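Local coordinates for protein putative mannose-6-phosphate isomerase YvyI (Bacillus subtilis, PDB 1QWR) that probably catalyses the zinc-dependent interconversion of D-mannose 6-phosphate and D-fructose 6-phosphate, at residues T194-D199 with E211-A217; R139-V145 with V218-P224. All coordinates share one frame; numbering follows the deposited sequence.

Interaction 1 (T194-D199 with E211-A217). With SO4 (sulfate ion), chain C.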
ATOM      1  N   THR A 194      -6.538   5.390  11.305  1.00 21.21           N
ATOM      2  CA  THR A 194      -5.272   5.240  12.011  1.00 19.95           C
ATOM      3  C   THR A 194      -5.312   5.790  13.427  1.00 20.39           C
ATOM      4  O   THR A 194      -5.726   6.920  13.633  1.00 22.29           O
ATOM      5  CB  THR A 194      -4.157   5.984  11.264  1.00 23.16           C
ATOM      6  OG1 THR A 194      -4.015   5.420   9.957  1.00 22.90           O
ATOM      7  CG2 THR A 194      -2.830   5.879  12.024  1.00 22.53           C
ATOM      8  N   TYR A 195      -4.864   4.988  14.388  1.00 18.74           N
ATOM      9  CA  TYR A 195      -4.825   5.407  15.787  1.00 19.77           C
ATOM     10  C   TYR A 195      -3.358   5.471  16.207  1.00 18.47           C
ATOM     11  O   TYR A 195      -2.689   4.440  16.310  1.00 17.45           O
ATOM     12  CB  TYR A 195      -5.598   4.412  16.675  1.00 18.71           C
ATOM     13  CG  TYR A 195      -7.056   4.224  16.270  1.00 18.59           C
ATOM     14  CD1 TYR A 195      -7.827   5.306  15.828  1.00 20.82           C
ATOM     15  CD2 TYR A 195      -7.667   2.969  16.346  1.00 20.00           C
ATOM     16  CE1 TYR A 195      -9.170   5.133  15.472  1.00 20.04           C
ATOM     17  CE2 TYR A 195      -9.000   2.787  15.996  1.00 16.30           C
ATOM     18  CZ  TYR A 195      -9.746   3.870  15.559  1.00 19.72           C
ATOM     19  OH  TYR A 195     -11.062   3.691  15.208  1.00 20.74           O
ATOM     20  N   ARG A 196      -2.854   6.684  16.433  1.00 19.50           N
ATOM     21  CA  ARG A 196      -1.459   6.862  16.826  1.00 19.50           C
ATOM     22  C   ARG A 196      -1.294   6.810  18.332  1.00 21.79           C
ATOM     23  O   ARG A 196      -2.136   7.338  19.058  1.00 21.28           O
ATOM     24  CB  ARG A 196      -0.936   8.225  16.389  1.00 22.53           C
ATOM     25  CG  ARG A 196      -1.116   8.528  14.944  1.00 24.90           C
ATOM     26  CD  ARG A 196      -0.255   9.720  14.550  1.00 24.58           C
ATOM     27  NE  ARG A 196      -0.501  10.081  13.163  1.00 26.37           N
ATOM     28  CZ  ARG A 196      -1.407  10.965  12.779  1.00 28.03           C
ATOM     29  NH1 ARG A 196      -2.152  11.589  13.679  1.00 29.15           N
ATOM     30  NH2 ARG A 196      -1.571  11.217  11.492  1.00 31.93           N
ATOM     31  N   VAL A 197      -0.217   6.190  18.797  1.00 23.39           N
ATOM     32  CA  VAL A 197       0.030   6.152  20.229  1.00 25.39           C
ATOM     33  C   VAL A 197       1.241   7.022  20.553  1.00 26.60           C
ATOM     34  O   VAL A 197       1.380   7.503  21.673  1.00 27.64           O
ATOM     35  CB  VAL A 197       0.269   4.710  20.758  1.00 26.33           C
ATOM     36  CG1 VAL A 197      -0.907   3.809  20.358  1.00 29.19           C
ATOM     37  CG2 VAL A 197       1.571   4.141  20.241  1.00 26.87           C
ATOM     38  N   TYR A 198       2.104   7.245  19.564  1.00 25.20           N
ATOM     39  CA  TYR A 198       3.311   8.047  19.776  1.00 25.14           C
ATOM     40  C   TYR A 198       3.851   8.607  18.469  1.00 25.90           C
ATOM     41  O   TYR A 198       3.935   7.886  17.470  1.00 24.72           O
ATOM     42  CB  TYR A 198       4.394   7.192  20.433  1.00 27.74           C
ATOM     43  CG  TYR A 198       5.627   7.970  20.832  1.00 28.19           C
ATOM     44  CD1 TYR A 198       5.515   9.149  21.562  1.00 30.27           C
ATOM     45  CD2 TYR A 198       6.905   7.508  20.508  1.00 29.71           C
ATOM     46  CE1 TYR A 198       6.653   9.862  21.968  1.00 31.58           C
ATOM     47  CE2 TYR A 198       8.047   8.211  20.914  1.00 32.58           C
ATOM     48  CZ  TYR A 198       7.908   9.387  21.640  1.00 32.49           C
ATOM     49  OH  TYR A 198       9.026  10.100  22.021  1.00 35.76           O
ATOM     50  N   ASP A 199       4.224   9.886  18.481  1.00 23.62           N
ATOM     51  CA  ASP A 199       4.746  10.544  17.279  1.00 24.29           C
ATOM     52  C   ASP A 199       6.022  11.339  17.556  1.00 24.98           C
ATOM     53  O   ASP A 199       6.276  12.369  16.921  1.00 26.49           O
ATOM     54  CB  ASP A 199       3.688  11.466  16.673  1.00 22.76           C
ATOM     55  CG  ASP A 199       4.030  11.892  15.255  1.00 24.02           C
ATOM     56  OD1 ASP A 199       4.598  11.068  14.513  1.00 24.73           O
ATOM     57  OD2 ASP A 199       3.718  13.038  14.865  1.00 25.37           O
ATOM     58  N   GLU A 211      -2.320  14.545  16.048  1.00 27.24           N
ATOM     59  CA  GLU A 211      -3.293  13.862  16.904  1.00 28.65           C
ATOM     60  C   GLU A 211      -2.920  12.443  17.318  1.00 26.92           C
ATOM     61  O   GLU A 211      -2.468  11.652  16.498  1.00 25.76           O
ATOM     62  CB  GLU A 211      -4.638  13.800  16.192  1.00 32.38           C
ATOM     63  CG  GLU A 211      -5.696  14.739  16.710  1.00 40.91           C
ATOM     64  CD  GLU A 211      -7.051  14.439  16.092  1.00 43.95           C
ATOM     65  OE1 GLU A 211      -7.603  13.352  16.375  1.00 45.75           O
ATOM     66  OE2 GLU A 211      -7.556  15.284  15.318  1.00 46.68           O
ATOM     67  N   LEU A 212      -3.119  12.130  18.595  1.00 26.32           N
ATOM     68  CA  LEU A 212      -2.857  10.789  19.115  1.00 25.83           C
ATOM     69  C   LEU A 212      -4.241  10.236  19.487  1.00 25.95           C
ATOM     70  O   LEU A 212      -5.162  11.005  19.770  1.00 27.02           O
ATOM     71  CB  LEU A 212      -1.934  10.837  20.341  1.00 24.36           C
ATOM     72  CG  LEU A 212      -0.552  11.483  20.147  1.00 25.38           C
ATOM     73  CD1 LEU A 212       0.282  11.294  21.422  1.00 26.94           C
ATOM     74  CD2 LEU A 212       0.167  10.854  18.958  1.00 24.95           C
ATOM     75  N   HIS A 213      -4.393   8.917  19.463  1.00 26.70           N
ATOM     76  CA  HIS A 213      -5.678   8.287  19.757  1.00 26.88           C
ATOM     77  C   HIS A 213      -5.370   7.120  20.682  1.00 28.10           C
ATOM     78  O   HIS A 213      -5.521   5.961  20.300  1.00 25.87           O
ATOM     79  CB  HIS A 213      -6.299   7.756  18.455  1.00 27.65           C
ATOM     80  CG  HIS A 213      -6.030   8.620  17.258  1.00 30.50           C
ATOM     81  ND1 HIS A 213      -6.946   9.529  16.770  1.00 32.85           N
ATOM     82  CD2 HIS A 213      -4.932   8.731  16.469  1.00 30.42           C
ATOM     83  CE1 HIS A 213      -6.425  10.159  15.729  1.00 32.59           C
ATOM     84  NE2 HIS A 213      -5.204   9.693  15.527  1.00 33.52           N
ATOM     85  N   PHE A 214      -4.929   7.439  21.895  1.00 27.29           N
ATOM     86  CA  PHE A 214      -4.544   6.431  22.876  1.00 29.03           C
ATOM     87  C   PHE A 214      -5.613   5.366  23.184  1.00 26.38           C
ATOM     88  O   PHE A 214      -5.352   4.174  23.052  1.00 26.12           O
ATOM     89  CB  PHE A 214      -4.108   7.135  24.175  1.00 32.03           C
ATOM     90  CG  PHE A 214      -3.231   6.293  25.070  1.00 36.48           C
ATOM     91  CD1 PHE A 214      -2.868   4.998  24.707  1.00 37.55           C
ATOM     92  CD2 PHE A 214      -2.771   6.798  26.284  1.00 39.13           C
ATOM     93  CE1 PHE A 214      -2.061   4.214  25.540  1.00 38.97           C
ATOM     94  CE2 PHE A 214      -1.962   6.022  27.128  1.00 38.77           C
ATOM     95  CZ  PHE A 214      -1.609   4.730  26.753  1.00 40.01           C
ATOM     96  N   ALA A 215      -6.798   5.797  23.593  1.00 26.77           N
ATOM     97  CA  ALA A 215      -7.884   4.880  23.939  1.00 25.92           C
ATOM     98  C   ALA A 215      -8.248   3.973  22.779  1.00 24.43           C
ATOM     99  O   ALA A 215      -8.298   2.748  22.917  1.00 22.27           O
ATOM    100  CB  ALA A 215      -9.122   5.673  24.384  1.00 27.40           C
ATOM    101  N   LYS A 216      -8.500   4.579  21.627  1.00 22.68           N
ATOM    102  CA  LYS A 216      -8.870   3.796  20.460  1.00 21.73           C
ATOM    103  C   LYS A 216      -7.783   2.815  20.060  1.00 21.65           C
ATOM    104  O   LYS A 216      -8.082   1.693  19.665  1.00 21.12           O
ATOM    105  CB  LYS A 216      -9.222   4.716  19.288  1.00 22.87           C
ATOM    106  CG  LYS A 216     -10.597   5.372  19.427  1.00 24.31           C
ATOM    107  CD  LYS A 216     -10.961   6.184  18.199  1.00 27.97           C
ATOM    108  CE  LYS A 216     -12.401   6.647  18.252  1.00 32.11           C
ATOM    109  NZ  LYS A 216     -12.774   7.391  17.021  1.00 34.01           N
ATOM    110  N   ALA A 217      -6.521   3.230  20.156  1.00 19.95           N
ATOM    111  CA  ALA A 217      -5.421   2.348  19.794  1.00 20.02           C
ATOM    112  C   ALA A 217      -5.407   1.139  20.716  1.00 20.79           C
ATOM    113  O   ALA A 217      -5.246  -0.006  20.282  1.00 20.58           O
ATOM    114  CB  ALA A 217      -4.079   3.094  19.904  1.00 19.19           C
TER
HETATM  115  S   SO4 C 601       1.591   8.354  10.021  1.00 26.41           S
HETATM  116  O1  SO4 C 601       2.675   8.363  11.036  1.00 23.62           O
HETATM  117  O2  SO4 C 601       1.679   9.551   9.179  1.00 21.25           O
HETATM  118  O3  SO4 C 601       0.279   8.286  10.683  1.00 25.23           O
HETATM  119  O4  SO4 C 601       1.760   7.159   9.171  1.00 24.01           O
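Two hydrogen bonds pin R196 to the chain that leads into helix 214-220. Its carbonyl oxygen takes the backbone N-H of H213, the N-cap residue, with R196 O to H213 N at 2.8 Å and an almost straight 172°. The straight R196 side chain (chi3 -176°) runs on beside H213: R196 NH1 donates in the guanidinium plane to a lone pair of E211 O (2.8 Å), while R196 NE turns to sulfate atom O3 (3.2 Å). R196 is probably an active-site residue, as in related isomerases. W20, K18, S97, K99 and R210 also hold the sulfate, which probably comes from the crystallisation liquor and may mimic the substrate phosphate.

Among the flat groups, K216 CB stands directly over the Y195 ring, 3.5 Å from its centroid, and K216 CD continues across to Y195 CE1 at 3.4 Å. Y195 OH and K216 NZ both end on E111. The H213 ring lies with T194 O over one face and the backbone N of R196 at its edge.

Apolar packing completes the seam: A217 CB presses on V197 CG1 at a tight 3.3 Å and also touches Y195 CB, while L212 CD2 lies against R196 CB.

Strand 195-198 pairs antiparallel with 98-100, with a classic beta bulge where V197 and Y198 face I98. Helix 104-110 flanks Y195 and K216, helix 141-149 meets F214, and T194 leans on the zinc ligand H101.

Interaction 2 (R139-V145 with V218-P224)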
ATOM      1  N   ARG A 139       1.506  -8.341  27.669  1.00 26.81           N
ATOM      2  CA  ARG A 139       0.731  -9.563  27.823  1.00 27.24           C
ATOM      3  C   ARG A 139      -0.740  -9.312  28.123  1.00 26.35           C
ATOM      4  O   ARG A 139      -1.567 -10.230  28.050  1.00 27.22           O
ATOM      5  CB  ARG A 139       1.359 -10.416  28.933  1.00 31.06           C
ATOM      6  CG  ARG A 139       2.808 -10.823  28.644  1.00 35.98           C
ATOM      7  CD  ARG A 139       3.451 -11.510  29.852  1.00 41.85           C
ATOM      8  NE  ARG A 139       3.687 -10.578  30.953  1.00 44.81           N
ATOM      9  CZ  ARG A 139       4.063 -10.938  32.178  1.00 48.22           C
ATOM     10  NH1 ARG A 139       4.245 -12.219  32.470  1.00 49.41           N
ATOM     11  NH2 ARG A 139       4.269 -10.017  33.111  1.00 49.02           N
ATOM     12  N   SER A 140      -1.061  -8.068  28.467  1.00 25.15           N
ATOM     13  CA  SER A 140      -2.426  -7.681  28.769  1.00 25.00           C
ATOM     14  C   SER A 140      -2.625  -6.225  28.381  1.00 24.54           C
ATOM     15  O   SER A 140      -1.659  -5.461  28.252  1.00 24.09           O
ATOM     16  CB  SER A 140      -2.723  -7.858  30.265  1.00 24.79           C
ATOM     17  OG  SER A 140      -2.049  -6.874  31.019  1.00 26.47           O
ATOM     18  N   LYS A 141      -3.875  -5.822  28.189  1.00 23.47           N
ATOM     19  CA  LYS A 141      -4.115  -4.444  27.820  1.00 24.31           C
ATOM     20  C   LYS A 141      -3.751  -3.463  28.936  1.00 24.47           C
ATOM     21  O   LYS A 141      -3.376  -2.329  28.652  1.00 24.02           O
ATOM     22  CB  LYS A 141      -5.557  -4.260  27.343  1.00 23.78           C
ATOM     23  CG  LYS A 141      -5.782  -5.016  26.022  1.00 25.59           C
ATOM     24  CD  LYS A 141      -6.738  -4.307  25.073  1.00 23.83           C
ATOM     25  CE  LYS A 141      -6.832  -5.069  23.744  1.00 23.89           C
ATOM     26  NZ  LYS A 141      -7.724  -4.369  22.777  1.00 23.22           N
ATOM     27  N   THR A 142      -3.820  -3.893  30.198  1.00 23.60           N
ATOM     28  CA  THR A 142      -3.435  -2.989  31.288  1.00 24.92           C
ATOM     29  C   THR A 142      -1.919  -2.747  31.202  1.00 24.24           C
ATOM     30  O   THR A 142      -1.444  -1.631  31.413  1.00 25.59           O
ATOM     31  CB  THR A 142      -3.771  -3.576  32.685  1.00 25.07           C
ATOM     32  OG1 THR A 142      -5.181  -3.793  32.788  1.00 26.14           O
ATOM     33  CG2 THR A 142      -3.372  -2.598  33.783  1.00 27.44           C
ATOM     34  N   GLU A 143      -1.178  -3.801  30.875  1.00 25.81           N
ATOM     35  CA  GLU A 143       0.278  -3.743  30.736  1.00 27.73           C
ATOM     36  C   GLU A 143       0.656  -2.844  29.544  1.00 27.19           C
ATOM     37  O   GLU A 143       1.578  -2.037  29.628  1.00 26.47           O
ATOM     38  CB  GLU A 143       0.807  -5.163  30.526  1.00 32.22           C
ATOM     39  CG  GLU A 143       2.321  -5.348  30.526  1.00 38.00           C
ATOM     40  CD  GLU A 143       2.700  -6.827  30.603  1.00 41.67           C
ATOM     41  OE1 GLU A 143       2.355  -7.483  31.612  1.00 48.17           O
ATOM     42  OE2 GLU A 143       3.332  -7.350  29.667  1.00 44.43           O
ATOM     43  N   LEU A 144      -0.061  -2.992  28.436  1.00 25.29           N
ATOM     44  CA  LEU A 144       0.199  -2.173  27.262  1.00 26.12           C
ATOM     45  C   LEU A 144       0.030  -0.705  27.658  1.00 26.55           C
ATOM     46  O   LEU A 144       0.896   0.143  27.377  1.00 27.36           O
ATOM     47  CB  LEU A 144      -0.784  -2.546  26.146  1.00 24.88           C
ATOM     48  CG  LEU A 144      -0.690  -1.723  24.852  1.00 27.87           C
ATOM     49  CD1 LEU A 144       0.633  -2.046  24.176  1.00 27.03           C
ATOM     50  CD2 LEU A 144      -1.879  -2.041  23.917  1.00 26.56           C
ATOM     51  N   VAL A 145      -1.077  -0.405  28.334  1.00 27.56           N
ATOM     52  CA  VAL A 145      -1.359   0.957  28.774  1.00 31.31           C
ATOM     53  C   VAL A 145      -0.240   1.482  29.670  1.00 32.91           C
ATOM     54  O   VAL A 145       0.251   2.597  29.475  1.00 34.47           O
ATOM     55  CB  VAL A 145      -2.692   1.024  29.538  1.00 30.60           C
ATOM     56  CG1 VAL A 145      -2.800   2.335  30.318  1.00 35.02           C
ATOM     57  CG2 VAL A 145      -3.841   0.912  28.549  1.00 32.40           C
ATOM     58  N   VAL A 218      -5.562   1.390  22.005  1.00 22.61           N
ATOM     59  CA  VAL A 218      -5.547   0.279  22.956  1.00 22.04           C
ATOM     60  C   VAL A 218      -6.740  -0.644  22.713  1.00 19.94           C
ATOM     61  O   VAL A 218      -6.613  -1.871  22.755  1.00 23.08           O
ATOM     62  CB  VAL A 218      -5.540   0.814  24.402  1.00 22.58           C
ATOM     63  CG1 VAL A 218      -5.583  -0.349  25.381  1.00 24.17           C
ATOM     64  CG2 VAL A 218      -4.252   1.629  24.628  1.00 22.78           C
ATOM     65  N   ASN A 219      -7.895  -0.058  22.426  1.00 21.66           N
ATOM     66  CA  ASN A 219      -9.090  -0.859  22.145  1.00 20.40           C
ATOM     67  C   ASN A 219      -8.918  -1.699  20.874  1.00 20.36           C
ATOM     68  O   ASN A 219      -9.350  -2.848  20.813  1.00 19.09           O
ATOM     69  CB  ASN A 219     -10.303   0.045  21.978  1.00 24.38           C
ATOM     70  CG  ASN A 219     -10.985   0.356  23.296  1.00 31.09           C
ATOM     71  OD1 ASN A 219     -11.663  -0.501  23.873  1.00 35.28           O
ATOM     72  ND2 ASN A 219     -10.808   1.573  23.782  1.00 29.54           N
ATOM     73  N   ALA A 220      -8.287  -1.130  19.854  1.00 19.43           N
ATOM     74  CA  ALA A 220      -8.125  -1.858  18.595  1.00 20.27           C
ATOM     75  C   ALA A 220      -6.966  -2.825  18.550  1.00 20.57           C
ATOM     76  O   ALA A 220      -6.933  -3.744  17.714  1.00 19.94           O
ATOM     77  CB  ALA A 220      -7.989  -0.865  17.439  1.00 19.45           C
ATOM     78  N   ALA A 221      -6.014  -2.627  19.449  1.00 19.69           N
ATOM     79  CA  ALA A 221      -4.809  -3.433  19.470  1.00 20.29           C
ATOM     80  C   ALA A 221      -4.992  -4.856  19.948  1.00 21.64           C
ATOM     81  O   ALA A 221      -5.700  -5.121  20.913  1.00 22.53           O
ATOM     82  CB  ALA A 221      -3.730  -2.730  20.321  1.00 21.08           C
ATOM     83  N   THR A 222      -4.329  -5.769  19.253  1.00 21.17           N
ATOM     84  CA  THR A 222      -4.353  -7.173  19.595  1.00 21.15           C
ATOM     85  C   THR A 222      -3.336  -7.395  20.712  1.00 21.83           C
ATOM     86  O   THR A 222      -2.163  -7.079  20.552  1.00 20.29           O
ATOM     87  CB  THR A 222      -3.928  -8.005  18.418  1.00 21.30           C
ATOM     88  OG1 THR A 222      -4.826  -7.751  17.343  1.00 20.50           O
ATOM     89  CG2 THR A 222      -3.924  -9.492  18.770  1.00 23.96           C
ATOM     90  N   VAL A 223      -3.788  -7.952  21.827  1.00 22.87           N
ATOM     91  CA  VAL A 223      -2.903  -8.217  22.951  1.00 22.81           C
ATOM     92  C   VAL A 223      -3.213  -9.610  23.504  1.00 24.74           C
ATOM     93  O   VAL A 223      -4.365  -9.906  23.793  1.00 24.50           O
ATOM     94  CB  VAL A 223      -3.136  -7.196  24.078  1.00 24.12           C
ATOM     95  CG1 VAL A 223      -2.189  -7.482  25.240  1.00 22.08           C
ATOM     96  CG2 VAL A 223      -2.959  -5.775  23.541  1.00 21.55           C
ATOM     97  N   PRO A 224      -2.198 -10.484  23.634  1.00 25.71           N
ATOM     98  CA  PRO A 224      -0.794 -10.240  23.300  1.00 25.31           C
ATOM     99  C   PRO A 224      -0.581 -10.289  21.798  1.00 25.26           C
ATOM    100  O   PRO A 224      -1.460 -10.708  21.052  1.00 22.15           O
ATOM    101  CB  PRO A 224      -0.072 -11.387  23.989  1.00 27.23           C
ATOM    102  CG  PRO A 224      -1.041 -12.506  23.852  1.00 27.60           C
ATOM    103  CD  PRO A 224      -2.355 -11.827  24.232  1.00 27.65           C
TER
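The carbonyls of V218 and A221 are the flat groups that K141 reaches, and its ammonium lies in the plane of both: K141 NZ is 2.7 Å from V218 O and 2.9 Å from A221 O, each approached at a C=O...donor angle of 150°. N219 O is also close, but the angle is too poor for a bond. Within 139-145, R139 N meets E143 OE2 from above the carboxylate plane (2.9 Å), while the R139 guanidinium has E143 CD at its edge, in plane, the salt bridge being long and its hydrogen bonds weak (R139 NE to E143 OE1, 3.4 Å).

K141 CG rests on V223 CG2; from there the chain turns (chi2 -145°) and runs out past V218 in the opposite direction.

V223 points into the contact. Its CG1, anti to the backbone N, pushes against the start of helix 141-149, 3.4 Å from S140 C, and its CG2 meets L144 CD2 at 3.9 Å. L144 CD2 also touches A221 CB, and V145 CG2 packs on V218 CG1 at 3.8 Å.

S140 is the N-cap of its helix, its OG accepting from E143 N. Helix 214-220 finishes differently, on a lysine supplied by the other segment. V218 O belongs to the last helical turn and A221 O to the residue just beyond it; the negative end of the helix would probably favour the ammonium, while valine and leucine methyls pack beside it.

How the interactions relate
Helix 214-220 serves both contacts: interaction 1 holds its N-terminal end against strand 195-198, interaction 2 its C-terminal end against helix 141-149. Interaction 1 is partly buried and borders the zinc and anion sites, whereas interaction 2 lies farther out, at the surface. The chemistry follows. The inner contact mixes backbone bonding, aromatic faces and an arginine shared between a carbonyl and the sulfate; the outer one relies on aliphatic packing and a single lysine at a helix end. They meet physically, F214 CZ lying 3.9 Å from V145 O and Y195 CD2 4.0 Å from A220 CB, so the helix is held between strand 195-198, through Y195 on A220, and helix 141-149, through V145 on F214.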